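L-amino acid deaminase (Proteus vulgaris, PDB 5I39) is a membrane-bound FAD-dependent enzyme that probably catalyses the oxidative deamination of L-amino acids. Local coordinates at residues I54-E58 against R59-V63; R154-G158 against A159-Q163; E195-K199 against M200-I204. All blocks are in the same frame, centred on the assembly; numbering follows the deposited sequence.

Interaction 1. Residues I54-E58 against R59-V63; sequences INLVE and RGLSV
Asn-55 and Arg-59 meet through their polar ends at the close of helix 47-58. Two guanidinium nitrogens converge on one oxygen: NE of Arg-59 lies 2.9 Å from OD1 of Asn-55, and NH2 of Arg-59 is equally near that atom. The grip is side-on, and both bonds are clearly bent. NH2 meets OD1 in the carbonyl plane, on a lone pair, whereas NE is tilted 21° from that plane; the amide and guanidinium planes are 50° apart. With its CG anti to the backbone N (chi1 -169°), Asn-55 reaches along the helix toward the arginine. NH2 also forms a salt bridge with Asp-389, which ties this pair to helix 376-392.

Backbone bonds finish the last turn. Gly-60 N donates to Val-57 O at 2.9 Å, and a weaker bond runs from Leu-61 N to Leu-56 O at 3.3 Å. Arg-59 N makes only weak bonds, to the carbonyls of Asn-55 and Leu-56. The positive phi of Gly-60 turns the chain out of the helix, and Val-57 CA adds a CH...O contact to Leu-61 O.

Apolar contacts complete the turn. CG2 of Val-63 touches both CB of Leu-56 and CG2 of Val-57, each at 3.7 Å, while CD2 of Leu-56 meets CD1 of Leu-61 at 3.9 Å.

The positive-phi glycine and the two bonds back into the final turn define a Schellman motif, here joining helix 47-58 to strand 63-66 within the Rossmann-type beta-alpha-beta unit of the FAD-binding fold.

Interaction 2. Residues R154-G158 against A159-Q163; sequences RIIEG and AELNQ
Arg-154 and Glu-160 form an end-on, two-pronged salt bridge between the strand and the first turn of the helix. NH1 of Arg-154 donates to OE1 of Glu-160 at 2.8 Å with an N-H...O angle of 174°, and NH2 of Arg-154 donates to OE2 of Glu-160 at 2.8 Å. Both oxygens lie close to the guanidinium plane and are met on their syn sides, the donors somewhat out of the carboxylate plane; the two flat groups are turned 28° from each other. Glu-160 holds its CG anti to the backbone N (chi1 -168°) and is extended beyond it, carrying the carboxylate back to the arginine. NH2 has a second anionic partner, Glu-179.

At the helix start, Gly-158 O accepts from Asn-162 N at 2.9 Å in an i to i+4 bond. A water links the preceding carbonyl to the helix: it donates to Glu-157 O at 2.7 Å and accepts from Glu-160 N at 2.9 Å.

Apolar packing follows. Ile-156 CD1 rests 3.7 Å from CA of Leu-161 and 4.0 Å from its CD1, while Ile-156 CG2 lies beside OE1 of Glu-160. Phe-177 of the adjacent strand touches Ile-156 as well as both partners of the salt bridge.

Paired one-to-one bonds fix the rotation of both charged groups, and with Glu-179 close by, the guanidinium charge is probably balanced by two carboxylates; the water joins Glu-157 O and Glu-160 N, which at 3.9 Å are too far apart to bond directly.

Interaction 3. Residues E195-K199 against M200-I204; sequences EYAKK and MGVRI
Tyr-196 sends its ring along the helix with CG anti to the backbone N (chi1 175°), and Met-200, a selenomethionine, has CG anti to the carbonyl carbon (chi1 -62°), which sets CG over one ring face; bends at chi2 and chi3 then carry the selenium and CE back. CG of Met-200 lies 3.9 Å from the Tyr-196 ring centroid and 15° off the normal, a CH-pi contact displaced toward the rim. The selenium approaches more obliquely, at 4.5 Å from the same centroid, in the selenium counterpart of a Met-aromatic contact. CE of Met-200 runs on to the aliphatic part of Lys-199, touching CG of Lys-199 at 3.7 Å.

Three backbone bonds end the helix. Met-200 N donates to Tyr-196 O at 2.9 Å, completing the last regular i to i+4 link. Gly-201 N then donates to Lys-198 O at 3.0 Å from well above that carbonyl plane, and Val-202 N reaches Ala-197 O at 3.0 Å. A water donates to the carbonyl oxygens of both Lys-198 and Val-202, supplementing a nearly straight CH...O contact from Lys-198 CA to Val-202 O.

On the apolar side, CB of Ala-197 packs against CG2 of Val-202 at 4.0 Å. Farther along, the CG of Lys-198 meets Ile-204 CD1, while NZ of Lys-198 bonds to Glu-28 O.

Gly-201, with positive phi and bonds returning to the final turn, completes a Schellman motif that passes helix 189-199 into strand 203-205, the edge strand of the six-stranded Rossmann-type sheet; the side chain of Ile-204 lies about 9 Å from the bound FAD.

Following the chain from the N terminus, interaction 1 closes a tight helix-to-strand turn between helix 47-58 and strand 63-66. Interaction 2 comes next, joining strand 153-156 to helix 158-164, and interaction 3 closes another helix-to-strand turn, from helix 189-199 to strand 203-205. All three are in series, with neither nesting nor crossing. Interactions 1 and 3 touch, their centres about 10 Å apart: Val-63 O lies 3.2 Å from Arg-203 N, a probable hydrogen bond between neighbouring parallel strands, while Val-57 CG2 packs on Val-202 CG2. Interaction 2 stands apart, its centre more than 40 Å from either, on the opposite side of the chain's centre, where strand 153-156 belongs to the ten-stranded mixed sheet.

Interaction 1. Residues I54-E58 against R59-V63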
ATOM      1  N   ILE A  54      -8.198  -2.467 -12.815  1.00  7.84           N
ATOM      2  CA  ILE A  54      -7.649  -1.646 -13.893  1.00  8.06           C
ATOM      3  C   ILE A  54      -6.819  -2.495 -14.861  1.00  8.13           C
ATOM      4  O   ILE A  54      -6.960  -2.383 -16.082  1.00  8.72           O
ATOM      5  CB  ILE A  54      -6.791  -0.496 -13.327  1.00  8.06           C
ATOM      6  CG1 ILE A  54      -7.689   0.548 -12.653  1.00  8.25           C
ATOM      7  CG2 ILE A  54      -5.957   0.170 -14.418  1.00  8.27           C
ATOM      8  CD1 ILE A  54      -6.961   1.467 -11.693  1.00  8.20           C
ATOM      9  N   ASN A  55      -5.950  -3.332 -14.305  1.00  7.95           N
ATOM     10  CA  ASN A  55      -5.100  -4.190 -15.117  1.00  8.51           C
ATOM     11  C   ASN A  55      -5.923  -5.137 -16.003  1.00  8.32           C
ATOM     12  O   ASN A  55      -5.616  -5.324 -17.180  1.00  8.75           O
ATOM     13  CB  ASN A  55      -4.151  -4.966 -14.207  1.00  8.84           C
ATOM     14  CG  ASN A  55      -3.056  -5.682 -14.972  1.00  9.58           C
ATOM     15  OD1 ASN A  55      -3.276  -6.754 -15.520  1.00  9.96           O
ATOM     16  ND2 ASN A  55      -1.865  -5.096 -15.001  1.00 11.34           N
ATOM     17  N   LEU A  56      -6.983  -5.704 -15.436  1.00  8.05           N
ATOM     18  CA  LEU A  56      -7.854  -6.610 -16.185  1.00  8.20           C
ATOM     19  C   LEU A  56      -8.637  -5.921 -17.303  1.00  8.50           C
ATOM     20  O   LEU A  56      -8.771  -6.481 -18.392  1.00  8.91           O
ATOM     21  CB  LEU A  56      -8.801  -7.318 -15.225  1.00  8.34           C
ATOM     22  CG  LEU A  56      -8.104  -8.314 -14.297  1.00  8.82           C
ATOM     23  CD1 LEU A  56      -8.993  -8.629 -13.108  1.00  9.48           C
ATOM     24  CD2 LEU A  56      -7.723  -9.596 -15.028  1.00  9.53           C
ATOM     25  N   VAL A  57      -9.135  -4.711 -17.057  1.00  8.47           N
ATOM     26  CA  VAL A  57      -9.850  -3.967 -18.098  1.00  9.40           C
ATOM     27  C   VAL A  57      -8.919  -3.643 -19.272  1.00  9.24           C
ATOM     28  O   VAL A  57      -9.336  -3.697 -20.429  1.00  9.91           O
ATOM     29  CB  VAL A  57     -10.531  -2.697 -17.538  1.00 10.41           C
ATOM     30  CG1 VAL A  57     -11.026  -1.783 -18.653  1.00 12.16           C
ATOM     31  CG2 VAL A  57     -11.685  -3.084 -16.630  1.00 10.79           C
ATOM     32  N   GLU A  58      -7.655  -3.347 -18.991  1.00  9.09           N
ATOM     33  CA  GLU A  58      -6.675  -3.134 -20.060  1.00  9.40           C
ATOM     34  C   GLU A  58      -6.473  -4.360 -20.952  1.00  9.52           C
ATOM     35  O   GLU A  58      -6.095  -4.218 -22.110  1.00 10.06           O
ATOM     36  CB  GLU A  58      -5.338  -2.710 -19.477  1.00  9.78           C
ATOM     37  CG  GLU A  58      -5.366  -1.309 -18.899  1.00 10.47           C
ATOM     38  CD  GLU A  58      -4.120  -0.955 -18.124  1.00 12.19           C
ATOM     39  OE1 GLU A  58      -3.324  -1.861 -17.796  1.00 13.58           O
ATOM     40  OE2 GLU A  58      -3.943   0.246 -17.830  1.00 13.20           O
ATOM     41  N   ARG A  59      -6.724  -5.551 -20.403  1.00  9.50           N
ATOM     42  CA  ARG A  59      -6.682  -6.808 -21.154  1.00 10.21           C
ATOM     43  C   ARG A  59      -7.988  -7.146 -21.889  1.00 11.10           C
ATOM     44  O   ARG A  59      -8.100  -8.218 -22.481  1.00 13.40           O
ATOM     45  CB  ARG A  59      -6.304  -7.955 -20.217  1.00 10.42           C
ATOM     46  CG  ARG A  59      -4.983  -7.746 -19.511  1.00 10.61           C
ATOM     47  CD  ARG A  59      -4.610  -8.947 -18.669  1.00 11.16           C
ATOM     48  NE  ARG A  59      -3.545  -8.609 -17.721  1.00 11.58           N
ATOM     49  CZ  ARG A  59      -2.545  -9.407 -17.332  1.00 11.09           C
ATOM     50  NH1 ARG A  59      -2.390 -10.643 -17.814  1.00 11.49           N
ATOM     51  NH2 ARG A  59      -1.671  -8.950 -16.443  1.00 11.53           N
ATOM     52  N   GLY A  60      -8.966  -6.242 -21.861  1.00 10.76           N
ATOM     53  CA  GLY A  60     -10.214  -6.403 -22.604  1.00 11.60           C
ATOM     54  C   GLY A  60     -11.339  -7.093 -21.853  1.00 11.77           C
ATOM     55  O   GLY A  60     -12.339  -7.469 -22.461  1.00 13.72           O
ATOM     56  N   LEU A  61     -11.194  -7.249 -20.538  1.00 10.93           N
ATOM     57  CA  LEU A  61     -12.189  -7.947 -19.720  1.00 10.97           C
ATOM     58  C   LEU A  61     -13.091  -6.957 -19.001  1.00 10.89           C
ATOM     59  O   LEU A  61     -12.626  -5.922 -18.533  1.00 11.32           O
ATOM     60  CB  LEU A  61     -11.486  -8.832 -18.693  1.00 11.70           C
ATOM     61  CG  LEU A  61     -10.600  -9.927 -19.294  1.00 12.99           C
ATOM     62  CD1 LEU A  61      -9.683 -10.524 -18.240  1.00 13.85           C
ATOM     63  CD2 LEU A  61     -11.436 -11.012 -19.957  1.00 14.53           C
ATOM     64  N   SER A  62     -14.381  -7.270 -18.919  1.00 10.65           N
ATOM     65  CA  SER A  62     -15.289  -6.503 -18.067  1.00 10.61           C
ATOM     66  C   SER A  62     -15.058  -6.882 -16.603  1.00 10.40           C
ATOM     67  O   SER A  62     -14.821  -8.053 -16.276  1.00 10.25           O
ATOM     68  CB  SER A  62     -16.744  -6.734 -18.460  1.00 11.37           C
ATOM     69  OG  SER A  62     -17.110  -8.086 -18.284  1.00 11.67           O
ATOM     70  N   VAL A  63     -15.117  -5.883 -15.730  1.00  9.83           N
ATOM     71  CA  VAL A  63     -14.831  -6.090 -14.313  1.00  9.58           C
ATOM     72  C   VAL A  63     -15.872  -5.396 -13.457  1.00  9.35           C
ATOM     73  O   VAL A  63     -16.210  -4.234 -13.689  1.00  9.95           O
ATOM     74  CB  VAL A  63     -13.431  -5.575 -13.915  1.00 10.01           C
ATOM     75  CG1 VAL A  63     -13.148  -5.874 -12.449  1.00 10.24           C
ATOM     76  CG2 VAL A  63     -12.350  -6.205 -14.785  1.00 10.22           C
TER

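Interaction 2. Residues R154-G158 against A159-Q163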
ATOM      1  N   ARG A 154      21.832   4.465  -1.327  1.00  7.98           N
ATOM      2  CA  ARG A 154      23.248   4.585  -1.010  1.00  8.35           C
ATOM      3  C   ARG A 154      23.443   5.249   0.342  1.00  8.24           C
ATOM      4  O   ARG A 154      22.555   5.947   0.845  1.00  8.71           O
ATOM      5  CB  ARG A 154      23.968   5.372  -2.108  1.00  8.86           C
ATOM      6  CG  ARG A 154      23.416   6.765  -2.349  1.00  9.06           C
ATOM      7  CD  ARG A 154      23.975   7.390  -3.619  1.00  9.20           C
ATOM      8  NE  ARG A 154      23.213   8.596  -3.925  1.00  9.27           N
ATOM      9  CZ  ARG A 154      23.400   9.792  -3.367  1.00  9.36           C
ATOM     10  NH1 ARG A 154      24.398  10.014  -2.513  1.00  9.48           N
ATOM     11  NH2 ARG A 154      22.593  10.796  -3.698  1.00 10.01           N
ATOM     12  N   ILE A 155      24.618   5.028   0.921  1.00  8.20           N
ATOM     13  CA  ILE A 155      24.971   5.595   2.219  1.00  8.40           C
ATOM     14  C   ILE A 155      25.488   7.021   2.027  1.00  8.60           C
ATOM     15  O   ILE A 155      26.342   7.260   1.167  1.00  8.74           O
ATOM     16  CB  ILE A 155      26.049   4.734   2.921  1.00  8.71           C
ATOM     17  CG1 ILE A 155      25.542   3.303   3.174  1.00  9.16           C
ATOM     18  CG2 ILE A 155      26.531   5.376   4.223  1.00  9.11           C
ATOM     19  CD1 ILE A 155      24.425   3.164   4.188  1.00 10.01           C
ATOM     20  N   ILE A 156      24.984   7.949   2.840  1.00  8.76           N
ATOM     21  CA  ILE A 156      25.410   9.346   2.781  1.00  9.19           C
ATOM     22  C   ILE A 156      25.916   9.873   4.119  1.00  9.61           C
ATOM     23  O   ILE A 156      25.530   9.404   5.192  1.00  9.55           O
ATOM     24  CB  ILE A 156      24.301  10.273   2.225  1.00  9.57           C
ATOM     25  CG1 ILE A 156      23.066  10.306   3.139  1.00  9.27           C
ATOM     26  CG2 ILE A 156      23.950   9.850   0.804  1.00 10.04           C
ATOM     27  CD1 ILE A 156      22.058  11.368   2.753  1.00  9.81           C
ATOM     28  N   GLU A 157      26.803  10.857   3.997  1.00 10.42           N
ATOM     29  CA  GLU A 157      27.431  11.561   5.118  0.70 10.86           C
ATOM     30  C   GLU A 157      27.645  13.007   4.694  1.00 11.11           C
ATOM     31  O   GLU A 157      27.487  13.344   3.524  1.00 12.43           O
ATOM     32  CB  GLU A 157      28.804  10.969   5.437  0.70 12.06           C
ATOM     33  CG  GLU A 157      28.834   9.510   5.863  0.70 13.00           C
ATOM     34  CD  GLU A 157      30.242   8.943   5.830  0.70 14.45           C
ATOM     35  OE1 GLU A 157      30.862   8.956   4.743  0.70 15.05           O
ATOM     36  OE2 GLU A 157      30.733   8.489   6.879  0.70 15.17           O
ATOM     37  N   GLY A 158      28.055  13.845   5.638  1.00 10.85           N
ATOM     38  CA  GLY A 158      28.472  15.209   5.316  1.00 10.96           C
ATOM     39  C   GLY A 158      27.375  16.088   4.745  1.00 10.96           C
ATOM     40  O   GLY A 158      26.211  15.967   5.132  1.00 11.68           O
ATOM     41  N   ALA A 159      27.751  16.960   3.811  1.00 11.16           N
ATOM     42  CA  ALA A 159      26.864  18.011   3.304  1.00 11.72           C
ATOM     43  C   ALA A 159      25.516  17.495   2.807  1.00 11.45           C
ATOM     44  O   ALA A 159      24.476  18.070   3.131  1.00 11.61           O
ATOM     45  CB  ALA A 159      27.558  18.803   2.206  1.00 12.90           C
ATOM     46  N   GLU A 160      25.525  16.412   2.036  1.00 11.12           N
ATOM     47  CA  GLU A 160      24.277  15.873   1.494  1.00 11.14           C
ATOM     48  C   GLU A 160      23.329  15.424   2.610  1.00 10.76           C
ATOM     49  O   GLU A 160      22.130  15.696   2.559  1.00 11.61           O
ATOM     50  CB  GLU A 160      24.544  14.719   0.533  1.00 11.63           C
ATOM     51  CG  GLU A 160      23.315  14.327  -0.268  1.00 12.48           C
ATOM     52  CD  GLU A 160      23.586  13.275  -1.321  1.00 12.73           C
ATOM     53  OE1 GLU A 160      24.601  12.549  -1.240  1.00 12.28           O
ATOM     54  OE2 GLU A 160      22.757  13.154  -2.242  1.00 14.81           O
ATOM     55  N   LEU A 161      23.872  14.751   3.618  1.00 10.20           N
ATOM     56  CA  LEU A 161      23.080  14.347   4.776  1.00 10.24           C
ATOM     57  C   LEU A 161      22.576  15.553   5.568  1.00 10.44           C
ATOM     58  O   LEU A 161      21.405  15.611   5.956  1.00 11.05           O
ATOM     59  CB  LEU A 161      23.890  13.423   5.686  1.00 10.61           C
ATOM     60  CG  LEU A 161      23.187  12.939   6.959  1.00 11.46           C
ATOM     61  CD1 LEU A 161      21.911  12.175   6.645  1.00 11.91           C
ATOM     62  CD2 LEU A 161      24.133  12.078   7.777  1.00 12.73           C
ATOM     63  N   ASN A 162      23.468  16.507   5.810  1.00 10.56           N
ATOM     64  CA  ASN A 162      23.117  17.704   6.571  1.00 11.83           C
ATOM     65  C   ASN A 162      21.969  18.483   5.938  1.00 12.05           C
ATOM     66  O   ASN A 162      21.115  19.021   6.646  1.00 13.50           O
ATOM     67  CB  ASN A 162      24.335  18.614   6.728  1.00 13.00           C
ATOM     68  CG  ASN A 162      25.452  17.971   7.534  1.00 13.85           C
ATOM     69  OD1 ASN A 162      25.222  17.054   8.319  1.00 14.96           O
ATOM     70  ND2 ASN A 162      26.673  18.449   7.332  1.00 15.09           N
ATOM     71  N   GLN A 163      21.944  18.532   4.607  1.00 12.19           N
ATOM     72  CA  GLN A 163      20.868  19.210   3.885  1.00 13.85           C
ATOM     73  C   GLN A 163      19.525  18.496   4.091  1.00 13.49           C
ATOM     74  O   GLN A 163      18.505  19.155   4.304  1.00 15.93           O
ATOM     75  CB  GLN A 163      21.218  19.344   2.396  1.00 15.87           C
ATOM     76  CG  GLN A 163      20.149  19.984   1.513  1.00 20.21           C
ATOM     77  CD  GLN A 163      19.717  21.372   1.969  1.00 23.68           C
ATOM     78  OE1 GLN A 163      20.511  22.135   2.521  1.00 25.98           O
ATOM     79  NE2 GLN A 163      18.450  21.708   1.732  1.00 26.91           N
TER
HETATM   80  O   HOH W   1      27.861  14.886   1.331  1.00 15.83           O

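Interaction 3. Residues E195-K199 against M200-I204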
ATOM      1  N   GLU A 195     -11.566   6.526  -8.933  1.00  8.87           N
ATOM      2  CA  GLU A 195     -12.261   7.330  -9.945  0.50  9.47           C
ATOM      3  C   GLU A 195     -11.756   6.979 -11.341  1.00  9.11           C
ATOM      4  O   GLU A 195     -12.537   6.891 -12.288  1.00  9.59           O
ATOM      5  CB  GLU A 195     -12.094   8.829  -9.687  0.50 10.60           C
ATOM      6  CG  GLU A 195     -12.922   9.366  -8.537  0.50 12.55           C
ATOM      7  CD  GLU A 195     -14.415   9.300  -8.779  0.50 14.49           C
ATOM      8  OE1 GLU A 195     -14.863   8.554  -9.674  0.50 16.25           O
ATOM      9  OE2 GLU A 195     -15.144  10.004  -8.054  0.50 16.60           O
ATOM     10  N   TYR A 196     -10.448   6.771 -11.459  1.00  8.59           N
ATOM     11  CA  TYR A 196      -9.855   6.350 -12.720  1.00  8.55           C
ATOM     12  C   TYR A 196     -10.389   4.981 -13.152  1.00  8.37           C
ATOM     13  O   TYR A 196     -10.764   4.800 -14.308  1.00  8.59           O
ATOM     14  CB  TYR A 196      -8.337   6.337 -12.600  1.00  8.61           C
ATOM     15  CG  TYR A 196      -7.609   5.811 -13.815  1.00  8.59           C
ATOM     16  CD1 TYR A 196      -7.515   6.561 -14.987  1.00  8.68           C
ATOM     17  CD2 TYR A 196      -6.993   4.565 -13.782  1.00  8.77           C
ATOM     18  CE1 TYR A 196      -6.826   6.078 -16.093  1.00  8.61           C
ATOM     19  CE2 TYR A 196      -6.306   4.071 -14.876  1.00  8.76           C
ATOM     20  CZ  TYR A 196      -6.220   4.826 -16.029  1.00  8.59           C
ATOM     21  OH  TYR A 196      -5.521   4.307 -17.098  1.00  8.86           O
ATOM     22  N   ALA A 197     -10.461   4.037 -12.216  1.00  8.18           N
ATOM     23  CA  ALA A 197     -11.023   2.720 -12.515  1.00  8.35           C
ATOM     24  C   ALA A 197     -12.455   2.839 -13.044  1.00  8.51           C
ATOM     25  O   ALA A 197     -12.805   2.202 -14.041  1.00  8.99           O
ATOM     26  CB  ALA A 197     -10.984   1.835 -11.283  1.00  8.51           C
ATOM     27  N   LYS A 198     -13.272   3.661 -12.387  1.00  8.71           N
ATOM     28  CA  LYS A 198     -14.638   3.911 -12.858  1.00  9.21           C
ATOM     29  C   LYS A 198     -14.651   4.513 -14.263  1.00  9.22           C
ATOM     30  O   LYS A 198     -15.436   4.092 -15.118  1.00  9.87           O
ATOM     31  CB  LYS A 198     -15.397   4.823 -11.897  1.00  9.84           C
ATOM     32  CG  LYS A 198     -15.752   4.173 -10.569  1.00 10.51           C
ATOM     33  CD  LYS A 198     -16.285   5.183  -9.565  1.00 12.04           C
ATOM     34  CE  LYS A 198     -17.649   5.738  -9.954  1.00 14.03           C
ATOM     35  NZ  LYS A 198     -18.032   6.883  -9.091  1.00 16.41           N
ATOM     36  N   LYS A 199     -13.773   5.478 -14.510  1.00  9.41           N
ATOM     37  CA  LYS A 199     -13.653   6.079 -15.833  1.00  9.63           C
ATOM     38  C   LYS A 199     -13.277   5.049 -16.907  1.00  9.85           C
ATOM     39  O   LYS A 199     -13.758   5.121 -18.039  1.00 10.50           O
ATOM     40  CB  LYS A 199     -12.637   7.212 -15.796  1.00 10.19           C
ATOM     41  CG  LYS A 199     -12.541   7.992 -17.095  1.00 11.52           C
ATOM     42  CD  LYS A 199     -11.487   9.076 -17.006  1.00 13.20           C
ATOM     43  CE  LYS A 199     -11.122   9.601 -18.387  1.00 14.25           C
ATOM     44  NZ  LYS A 199     -12.279  10.188 -19.120  1.00 16.99           N
HETATM   45  N   MSE A 200     -12.432   4.087 -16.537  1.00  9.57           N
HETATM   46  CA  MSE A 200     -12.036   2.999 -17.442  1.00  9.75           C
HETATM   47  C   MSE A 200     -13.110   1.943 -17.626  1.00 10.44           C
HETATM   48  O   MSE A 200     -12.936   1.030 -18.433  1.00 11.76           O
HETATM   49  CB  MSE A 200     -10.754   2.329 -16.935  1.00 10.15           C
HETATM   50  CG  MSE A 200      -9.528   3.247 -16.869  1.00 10.86           C
HETATM   51 SE   MSE A 200      -9.037   3.993 -18.616  1.00 13.28          SE
HETATM   52  CE  MSE A 200      -9.959   5.718 -18.450  1.00 13.08           C
ATOM     53  N   GLY A 201     -14.221   2.048 -16.899  1.00 10.09           N
ATOM     54  CA  GLY A 201     -15.367   1.155 -17.070  1.00 10.70           C
ATOM     55  C   GLY A 201     -15.494   0.077 -16.010  1.00 10.60           C
ATOM     56  O   GLY A 201     -16.394  -0.756 -16.096  1.00 11.06           O
ATOM     57  N   VAL A 202     -14.620   0.082 -15.004  1.00 10.10           N
ATOM     58  CA  VAL A 202     -14.803  -0.809 -13.861  1.00  9.73           C
ATOM     59  C   VAL A 202     -16.052  -0.331 -13.125  1.00 10.01           C
ATOM     60  O   VAL A 202     -16.179   0.854 -12.835  1.00 10.72           O
ATOM     61  CB  VAL A 202     -13.607  -0.785 -12.887  1.00  9.45           C
ATOM     62  CG1 VAL A 202     -13.856  -1.734 -11.719  1.00  9.32           C
ATOM     63  CG2 VAL A 202     -12.315  -1.160 -13.598  1.00  9.54           C
ATOM     64  N   ARG A 203     -16.981  -1.238 -12.848  1.00  9.83           N
ATOM     65  CA  ARG A 203     -18.169  -0.888 -12.074  1.00 10.22           C
ATOM     66  C   ARG A 203     -17.971  -1.368 -10.644  1.00 10.00           C
ATOM     67  O   ARG A 203     -17.579  -2.512 -10.422  1.00 10.89           O
ATOM     68  CB  ARG A 203     -19.423  -1.449 -12.735  1.00 11.11           C
ATOM     69  CG  ARG A 203     -19.674  -0.771 -14.077  1.00 12.23           C
ATOM     70  CD  ARG A 203     -20.998  -1.155 -14.705  1.00 13.72           C
ATOM     71  NE  ARG A 203     -20.987  -2.516 -15.231  1.00 14.86           N
ATOM     72  CZ  ARG A 203     -22.034  -3.115 -15.801  1.00 16.94           C
ATOM     73  NH1 ARG A 203     -23.201  -2.483 -15.919  1.00 18.19           N
ATOM     74  NH2 ARG A 203     -21.916  -4.360 -16.252  1.00 19.36           N
ATOM     75  N   ILE A 204     -18.193  -0.463  -9.691  1.00  9.81           N
ATOM     76  CA  ILE A 204     -17.860  -0.696  -8.287  1.00  9.92           C
ATOM     77  C   ILE A 204     -19.110  -0.490  -7.450  1.00 10.23           C
ATOM     78  O   ILE A 204     -19.633   0.624  -7.371  1.00 11.23           O
ATOM     79  CB  ILE A 204     -16.743   0.250  -7.786  1.00 10.13           C
ATOM     80  CG1 ILE A 204     -15.528   0.181  -8.723  1.00  9.81           C
ATOM     81  CG2 ILE A 204     -16.354  -0.120  -6.355  1.00 10.14           C
ATOM     82  CD1 ILE A 204     -14.370   1.095  -8.360  1.00 10.89           C
TER
HETATM   83  O   HOH W   2     -17.608   2.613 -14.379  1.00 12.64           O